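Local coordinates for protein L-Ala-D/L-Glu Epimerase (Escherichia coli, PDB 1JPD) that belongs to the enolase superfamily, with a mandelate racemase/muconate lactonizing enzyme type N-terminal domain joined to a C-terminal barrel related to the TIM fold, at residues Glu79-Ile84 against Ala89-Leu94; Ala148-Val153 against Val296-Leu301. All blocks are in the same frame, centred on the assembly; numbering follows the deposited sequence.

Overall arrangement
Contact 1 and contact 2 lie in different parts of the protein and come one after the other along the chain, so the first is complete before the second begins. Contact 1 pairs helix 78-84 with the start of helix 89-104 in the N-terminal part, a local hairpin with few residues between its arms. Contact 2 is the long-range case: strand 150-154 meets 298-299 inside the barrel, after most of its strands have intervened. The centres are about 28 Å apart, on opposite sides of the chain's centre, and the nearest atoms remain about 11 Å from each other. Together they illustrate how a two-part enolase-type chain packs locally in one part and reaches between distant strands of the barrel in the other.

Contact 1 (Glu79-Ile84 against Ala89-Leu94); sequences EELQKI and AARNAL
Arg-91 and Leu-81 bury the most surface here, and they meet along their aliphatic parts: CG of Arg-91 lies 4.0 Å from CG of Leu-81. The setting is an antiparallel helical hairpin, with the short segment axes at 169°. At closest approach these axes are 10.6 Å apart. Beyond the arginine, the CD2 branch of Leu-81 reaches CB of Leu-94 at 3.6 Å, the two leucines set roughly perpendicular. Leu-94 carries this apolar layer onward to Ile-65 of helix 58-66 and Leu-72 of helix 69-73.

The polar end of Arg-91 is treated differently. Its chain runs extended to CD and bends at chi3 (77°), turning the guanidinium across the end of Gln-82. There OE1 of Gln-82 sits over the middle of one guanidinium face, 3.1 Å from CZ of Arg-91, while the amide plane is tilted 51° from the guanidinium plane. Gln-82 leaves its helix facing away from Arg-91, and a bend at chi2 brings the amide back.

OE1 stands above the plane and is not a hydrogen-bond acceptor for the guanidinium; NE bonds to the carbonyl of Gly-255 and NH2 to that of Thr-254, while NH1 has a weak bond to Leu-85 O. Arg-91 thus links the hairpin to the C-terminal barrel domain, while the amide dipole probably adds electrostatic stabilisation through the guanidinium face.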
ATOM      1  N   GLU A  79      15.904 -11.223 -10.428  1.00 70.88           N
ATOM      2  CA  GLU A  79      15.322 -12.539 -10.645  1.00 70.75           C
ATOM      3  C   GLU A  79      15.860 -13.544  -9.629  1.00 68.52           C
ATOM      4  O   GLU A  79      15.118 -14.401  -9.152  1.00 67.06           O
ATOM      5  CB  GLU A  79      15.605 -13.036 -12.063  1.00 71.37           C
ATOM      6  CG  GLU A  79      14.814 -14.281 -12.415  1.00 77.21           C
ATOM      7  CD  GLU A  79      15.347 -14.989 -13.643  1.00 82.93           C
ATOM      8  OE1 GLU A  79      15.187 -14.459 -14.765  1.00 84.62           O
ATOM      9  OE2 GLU A  79      15.935 -16.081 -13.478  1.00 84.21           O
ATOM     10  N   GLU A  80      17.143 -13.427  -9.291  1.00 66.57           N
ATOM     11  CA  GLU A  80      17.770 -14.334  -8.330  1.00 66.43           C
ATOM     12  C   GLU A  80      17.324 -14.036  -6.898  1.00 63.93           C
ATOM     13  O   GLU A  80      17.235 -14.939  -6.068  1.00 62.94           O
ATOM     14  CB  GLU A  80      19.305 -14.244  -8.410  1.00 69.27           C
ATOM     15  CG  GLU A  80      19.906 -14.487  -9.797  1.00 72.66           C
ATOM     16  CD  GLU A  80      21.432 -14.471  -9.798  1.00 74.82           C
ATOM     17  OE1 GLU A  80      22.048 -15.478  -9.383  1.00 76.17           O
ATOM     18  OE2 GLU A  80      22.018 -13.447 -10.209  1.00 75.37           O
ATOM     19  N   LEU A  81      17.042 -12.767  -6.611  1.00 62.79           N
ATOM     20  CA  LEU A  81      16.619 -12.352  -5.272  1.00 56.99           C
ATOM     21  C   LEU A  81      15.285 -12.946  -4.821  1.00 57.86           C
ATOM     22  O   LEU A  81      15.075 -13.167  -3.630  1.00 60.79           O
ATOM     23  CB  LEU A  81      16.534 -10.827  -5.197  1.00 51.01           C
ATOM     24  CG  LEU A  81      16.020 -10.246  -3.882  1.00 49.67           C
ATOM     25  CD1 LEU A  81      16.964 -10.611  -2.747  1.00 51.09           C
ATOM     26  CD2 LEU A  81      15.895  -8.742  -4.015  1.00 51.39           C
ATOM     27  N   GLN A  82      14.389 -13.198  -5.772  1.00 59.24           N
ATOM     28  CA  GLN A  82      13.069 -13.752  -5.476  1.00 57.61           C
ATOM     29  C   GLN A  82      13.132 -15.147  -4.851  1.00 59.65           C
ATOM     30  O   GLN A  82      12.231 -15.550  -4.106  1.00 60.45           O
ATOM     31  CB  GLN A  82      12.225 -13.813  -6.755  1.00 54.21           C
ATOM     32  CG  GLN A  82      12.044 -12.478  -7.469  1.00 55.29           C
ATOM     33  CD  GLN A  82      11.523 -11.385  -6.555  1.00 54.03           C
ATOM     34  OE1 GLN A  82      10.521 -11.560  -5.863  1.00 53.94           O
ATOM     35  NE2 GLN A  82      12.198 -10.246  -6.558  1.00 48.56           N
ATOM     36  N   LYS A  83      14.200 -15.882  -5.148  1.00 60.82           N
ATOM     37  CA  LYS A  83      14.352 -17.234  -4.630  1.00 60.10           C
ATOM     38  C   LYS A  83      15.147 -17.297  -3.327  1.00 59.48           C
ATOM     39  O   LYS A  83      15.057 -18.284  -2.600  1.00 56.02           O
ATOM     40  CB  LYS A  83      15.005 -18.115  -5.692  1.00 59.38           C
ATOM     41  CG  LYS A  83      14.295 -18.071  -7.037  1.00 59.72           C
ATOM     42  CD  LYS A  83      15.141 -18.714  -8.117  1.00 63.64           C
ATOM     43  CE  LYS A  83      14.587 -18.429  -9.496  1.00 63.57           C
ATOM     44  NZ  LYS A  83      15.589 -18.793 -10.539  1.00 67.54           N
ATOM     45  N   ILE A  84      15.907 -16.243  -3.029  1.00 59.65           N
ATOM     46  CA  ILE A  84      16.708 -16.188  -1.802  1.00 60.63           C
ATOM     47  C   ILE A  84      15.907 -15.801  -0.555  1.00 60.55           C
ATOM     48  O   ILE A  84      15.864 -16.551   0.419  1.00 62.33           O
ATOM     49  CB  ILE A  84      17.882 -15.186  -1.932  1.00 62.71           C
ATOM     50  CG1 ILE A  84      18.890 -15.684  -2.963  1.00 62.39           C
ATOM     51  CG2 ILE A  84      18.562 -15.000  -0.577  1.00 63.24           C
ATOM     52  CD1 ILE A  84      20.046 -14.725  -3.184  1.00 64.65           C
ATOM     53  N   ALA A  89       9.332  -7.059   4.140  1.00 34.61           N
ATOM     54  CA  ALA A  89      10.028  -5.772   4.059  1.00 37.31           C
ATOM     55  C   ALA A  89      11.476  -5.859   3.580  1.00 40.23           C
ATOM     56  O   ALA A  89      11.928  -5.011   2.809  1.00 38.94           O
ATOM     57  CB  ALA A  89       9.979  -5.062   5.407  1.00 36.48           C
ATOM     58  N   ALA A  90      12.207  -6.867   4.049  1.00 41.63           N
ATOM     59  CA  ALA A  90      13.603  -7.025   3.659  1.00 40.29           C
ATOM     60  C   ALA A  90      13.726  -7.153   2.150  1.00 40.87           C
ATOM     61  O   ALA A  90      14.428  -6.367   1.506  1.00 42.42           O
ATOM     62  CB  ALA A  90      14.224  -8.249   4.348  1.00 41.53           C
ATOM     63  N   ARG A  91      13.043  -8.131   1.571  1.00 37.37           N
ATOM     64  CA  ARG A  91      13.141  -8.296   0.133  1.00 40.72           C
ATOM     65  C   ARG A  91      12.668  -7.046  -0.601  1.00 43.21           C
ATOM     66  O   ARG A  91      13.181  -6.724  -1.671  1.00 51.78           O
ATOM     67  CB  ARG A  91      12.344  -9.510  -0.349  1.00 40.46           C
ATOM     68  CG  ARG A  91      12.679  -9.893  -1.787  1.00 41.67           C
ATOM     69  CD  ARG A  91      12.023 -11.194  -2.212  1.00 46.50           C
ATOM     70  NE  ARG A  91      10.604 -11.039  -2.528  1.00 48.59           N
ATOM     71  CZ  ARG A  91       9.806 -12.043  -2.878  1.00 46.65           C
ATOM     72  NH1 ARG A  91      10.290 -13.278  -2.953  1.00 45.58           N
ATOM     73  NH2 ARG A  91       8.530 -11.811  -3.159  1.00 42.60           N
ATOM     74  N   ASN A  92      11.703  -6.335  -0.023  1.00 43.00           N
ATOM     75  CA  ASN A  92      11.186  -5.128  -0.655  1.00 38.70           C
ATOM     76  C   ASN A  92      12.273  -4.070  -0.823  1.00 41.67           C
ATOM     77  O   ASN A  92      12.411  -3.482  -1.903  1.00 41.53           O
ATOM     78  CB  ASN A  92      10.017  -4.557   0.150  1.00 34.31           C
ATOM     79  CG  ASN A  92       9.354  -3.380  -0.545  1.00 36.28           C
ATOM     80  OD1 ASN A  92       9.241  -3.353  -1.779  1.00 32.24           O
ATOM     81  ND2 ASN A  92       8.898  -2.406   0.241  1.00 31.26           N
ATOM     82  N   ALA A  93      13.047  -3.827   0.232  1.00 38.61           N
ATOM     83  CA  ALA A  93      14.119  -2.840   0.150  1.00 38.71           C
ATOM     84  C   ALA A  93      15.142  -3.240  -0.920  1.00 42.68           C
ATOM     85  O   ALA A  93      15.548  -2.413  -1.741  1.00 43.20           O
ATOM     86  CB  ALA A  93      14.802  -2.691   1.488  1.00 31.95           C
ATOM     87  N   LEU A  94      15.547  -4.507  -0.928  1.00 42.99           N
ATOM     88  CA  LEU A  94      16.526  -4.962  -1.909  1.00 44.31           C
ATOM     89  C   LEU A  94      16.001  -4.940  -3.337  1.00 46.72           C
ATOM     90  O   LEU A  94      16.671  -4.444  -4.252  1.00 47.75           O
ATOM     91  CB  LEU A  94      17.011  -6.368  -1.559  1.00 39.08           C
ATOM     92  CG  LEU A  94      17.764  -6.413  -0.234  1.00 43.89           C
ATOM     93  CD1 LEU A  94      18.164  -7.840   0.085  1.00 41.16           C
ATOM     94  CD2 LEU A  94      18.976  -5.502  -0.308  1.00 40.90           C
TER

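Contact 2 (Ala148-Val153 against Val296-Leu301); sequences AKLLKV and VSFADL
Leu-150 sets both of its methyl groups against the CD2-CE2 edge of the Phe-298 ring. CD2 of Leu-150 approaches CD2 of Phe-298 to 3.6 Å, arriving near the ring plane, while the other methyl, CD1, lies 3.8 Å from the same ring atom and extends the contact toward CE2. The leucine is therefore packed against the rim of the aromatic group. With its CG anti to the backbone N (chi1 177°), Leu-150 projects its branches across to the ring; around it stand Ile-123 of strand 121-128 and Ile-177 of strand 175-179.

Two residues further along both segments, the apolar pair gives way to a charged one. NZ of Lys-152 donates a hydrogen bond within a salt bridge to OD2 of Asp-300, modelled at 2.5 Å. The ammonium reaches this oxygen on its syn side, 18° out of the carboxylate plane, and OD1 of Asp-300 is farther from NZ of Lys-152, at 3.7 Å, so the grip is essentially one-pronged. A single bend at chi3 (67°) turns the otherwise extended lysine, and its CE also lies 3.6 Å from OD2 of Asp-300.

The backbones themselves stay well apart, with CA atoms of Leu-150 and Phe-298 8.4 Å from each other. Strand 121-128 lies between them: it pairs with 150-154, and its Val-122 is touched by Ala-299. Contact 2 thus links the second and last strands of the barrel past the first, at two levels. Hydrophobic packing fills the level nearer the strand starts, whereas an ion pair joins them nearer the C-terminal ends, the side on which enolase-superfamily barrels carry their active sites.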
ATOM      1  N   ALA A 148     -10.244  16.567  -2.293  1.00 45.73           N
ATOM      2  CA  ALA A 148     -10.230  15.108  -2.247  1.00 42.71           C
ATOM      3  C   ALA A 148     -11.489  14.491  -2.840  1.00 43.05           C
ATOM      4  O   ALA A 148     -12.574  14.621  -2.282  1.00 43.41           O
ATOM      5  CB  ALA A 148     -10.046  14.638  -0.818  1.00 40.60           C
ATOM      6  N   LYS A 149     -11.339  13.813  -3.972  1.00 46.52           N
ATOM      7  CA  LYS A 149     -12.476  13.172  -4.627  1.00 47.86           C
ATOM      8  C   LYS A 149     -12.728  11.771  -4.080  1.00 47.67           C
ATOM      9  O   LYS A 149     -13.855  11.279  -4.107  1.00 46.96           O
ATOM     10  CB  LYS A 149     -12.243  13.111  -6.139  1.00 49.22           C
ATOM     11  CG  LYS A 149     -12.318  14.472  -6.818  1.00 52.83           C
ATOM     12  CD  LYS A 149     -11.866  14.418  -8.273  1.00 55.91           C
ATOM     13  CE  LYS A 149     -11.914  15.805  -8.897  1.00 60.47           C
ATOM     14  NZ  LYS A 149     -11.245  16.834  -8.040  1.00 61.62           N
ATOM     15  N   LEU A 150     -11.672  11.137  -3.580  1.00 48.61           N
ATOM     16  CA  LEU A 150     -11.760   9.792  -3.020  1.00 43.15           C
ATOM     17  C   LEU A 150     -11.497   9.868  -1.525  1.00 43.05           C
ATOM     18  O   LEU A 150     -10.424  10.281  -1.105  1.00 47.64           O
ATOM     19  CB  LEU A 150     -10.725   8.879  -3.681  1.00 41.35           C
ATOM     20  CG  LEU A 150     -10.624   7.446  -3.158  1.00 40.24           C
ATOM     21  CD1 LEU A 150     -11.962   6.743  -3.310  1.00 38.27           C
ATOM     22  CD2 LEU A 150      -9.553   6.702  -3.922  1.00 36.31           C
ATOM     23  N   LEU A 151     -12.486   9.483  -0.727  1.00 41.60           N
ATOM     24  CA  LEU A 151     -12.365   9.499   0.723  1.00 38.03           C
ATOM     25  C   LEU A 151     -12.333   8.075   1.265  1.00 42.97           C
ATOM     26  O   LEU A 151     -13.156   7.240   0.880  1.00 46.08           O
ATOM     27  CB  LEU A 151     -13.551  10.232   1.358  1.00 34.08           C
ATOM     28  CG  LEU A 151     -13.790  11.696   0.997  1.00 37.07           C
ATOM     29  CD1 LEU A 151     -15.016  12.221   1.736  1.00 33.57           C
ATOM     30  CD2 LEU A 151     -12.557  12.511   1.360  1.00 39.40           C
ATOM     31  N   LYS A 152     -11.380   7.791   2.150  1.00 42.94           N
ATOM     32  CA  LYS A 152     -11.302   6.468   2.758  1.00 42.70           C
ATOM     33  C   LYS A 152     -11.842   6.626   4.165  1.00 41.97           C
ATOM     34  O   LYS A 152     -11.188   7.223   5.021  1.00 46.12           O
ATOM     35  CB  LYS A 152      -9.861   5.955   2.809  1.00 42.06           C
ATOM     36  CG  LYS A 152      -9.742   4.552   3.397  1.00 43.74           C
ATOM     37  CD  LYS A 152      -8.319   4.013   3.323  1.00 46.38           C
ATOM     38  CE  LYS A 152      -7.365   4.787   4.219  1.00 48.90           C
ATOM     39  NZ  LYS A 152      -5.965   4.312   4.067  1.00 48.33           N
ATOM     40  N   VAL A 153     -13.044   6.113   4.405  1.00 40.18           N
ATOM     41  CA  VAL A 153     -13.653   6.230   5.724  1.00 37.88           C
ATOM     42  C   VAL A 153     -13.211   5.092   6.618  1.00 39.10           C
ATOM     43  O   VAL A 153     -13.425   3.920   6.293  1.00 42.53           O
ATOM     44  CB  VAL A 153     -15.193   6.220   5.634  1.00 34.35           C
ATOM     45  CG1 VAL A 153     -15.788   6.326   7.022  1.00 32.27           C
ATOM     46  CG2 VAL A 153     -15.671   7.377   4.772  1.00 31.37           C
ATOM     47  N   VAL A 296      -4.439   0.140 -11.300  1.00 46.73           N
ATOM     48  CA  VAL A 296      -5.369   0.062 -10.181  1.00 47.01           C
ATOM     49  C   VAL A 296      -6.579   0.993 -10.173  1.00 46.11           C
ATOM     50  O   VAL A 296      -6.534   2.098 -10.712  1.00 45.96           O
ATOM     51  CB  VAL A 296      -4.597   0.227  -8.855  1.00 47.97           C
ATOM     52  CG1 VAL A 296      -3.536  -0.875  -8.737  1.00 43.64           C
ATOM     53  CG2 VAL A 296      -3.939   1.592  -8.803  1.00 44.19           C
ATOM     54  N   SER A 297      -7.655   0.514  -9.545  1.00 43.80           N
ATOM     55  CA  SER A 297      -8.919   1.236  -9.416  1.00 41.79           C
ATOM     56  C   SER A 297      -8.811   2.362  -8.394  1.00 47.08           C
ATOM     57  O   SER A 297      -9.429   3.418  -8.547  1.00 47.28           O
ATOM     58  CB  SER A 297     -10.033   0.279  -8.981  1.00 40.87           C
ATOM     59  OG  SER A 297     -10.209  -0.776  -9.909  1.00 44.96           O
ATOM     60  N   PHE A 298      -8.040   2.123  -7.336  1.00 50.72           N
ATOM     61  CA  PHE A 298      -7.838   3.125  -6.297  1.00 49.12           C
ATOM     62  C   PHE A 298      -6.371   3.169  -5.920  1.00 45.89           C
ATOM     63  O   PHE A 298      -5.697   2.145  -5.920  1.00 48.53           O
ATOM     64  CB  PHE A 298      -8.662   2.799  -5.048  1.00 51.86           C
ATOM     65  CG  PHE A 298     -10.128   2.654  -5.311  1.00 56.09           C
ATOM     66  CD1 PHE A 298     -10.693   1.396  -5.497  1.00 56.04           C
ATOM     67  CD2 PHE A 298     -10.945   3.778  -5.408  1.00 54.89           C
ATOM     68  CE1 PHE A 298     -12.047   1.259  -5.777  1.00 51.21           C
ATOM     69  CE2 PHE A 298     -12.299   3.650  -5.688  1.00 49.94           C
ATOM     70  CZ  PHE A 298     -12.851   2.390  -5.874  1.00 49.39           C
ATOM     71  N   ALA A 299      -5.882   4.362  -5.610  1.00 43.62           N
ATOM     72  CA  ALA A 299      -4.498   4.529  -5.202  1.00 43.44           C
ATOM     73  C   ALA A 299      -4.487   5.158  -3.815  1.00 45.45           C
ATOM     74  O   ALA A 299      -5.016   6.253  -3.620  1.00 53.66           O
ATOM     75  CB  ALA A 299      -3.757   5.425  -6.181  1.00 36.50           C
ATOM     76  N   ASP A 300      -3.908   4.452  -2.852  1.00 39.07           N
ATOM     77  CA  ASP A 300      -3.800   4.963  -1.491  1.00 38.45           C
ATOM     78  C   ASP A 300      -2.294   5.078  -1.244  1.00 40.07           C
ATOM     79  O   ASP A 300      -1.672   4.179  -0.667  1.00 39.35           O
ATOM     80  CB  ASP A 300      -4.453   3.986  -0.508  1.00 31.55           C
ATOM     81  CG  ASP A 300      -4.527   4.542   0.902  1.00 38.23           C
ATOM     82  OD1 ASP A 300      -4.215   5.738   1.086  1.00 42.37           O
ATOM     83  OD2 ASP A 300      -4.902   3.791   1.831  1.00 39.31           O
ATOM     84  N   LEU A 301      -1.712   6.190  -1.699  1.00 39.27           N
ATOM     85  CA  LEU A 301      -0.272   6.406  -1.587  1.00 34.73           C
ATOM     86  C   LEU A 301       0.170   7.616  -0.779  1.00 35.62           C
ATOM     87  O   LEU A 301       1.319   8.039  -0.901  1.00 39.17           O
ATOM     88  CB  LEU A 301       0.335   6.534  -2.986  1.00 31.83           C
ATOM     89  CG  LEU A 301       0.033   5.455  -4.027  1.00 37.12           C
ATOM     90  CD1 LEU A 301       0.446   5.948  -5.414  1.00 34.19           C
ATOM     91  CD2 LEU A 301       0.767   4.173  -3.661  1.00 36.38           C
TER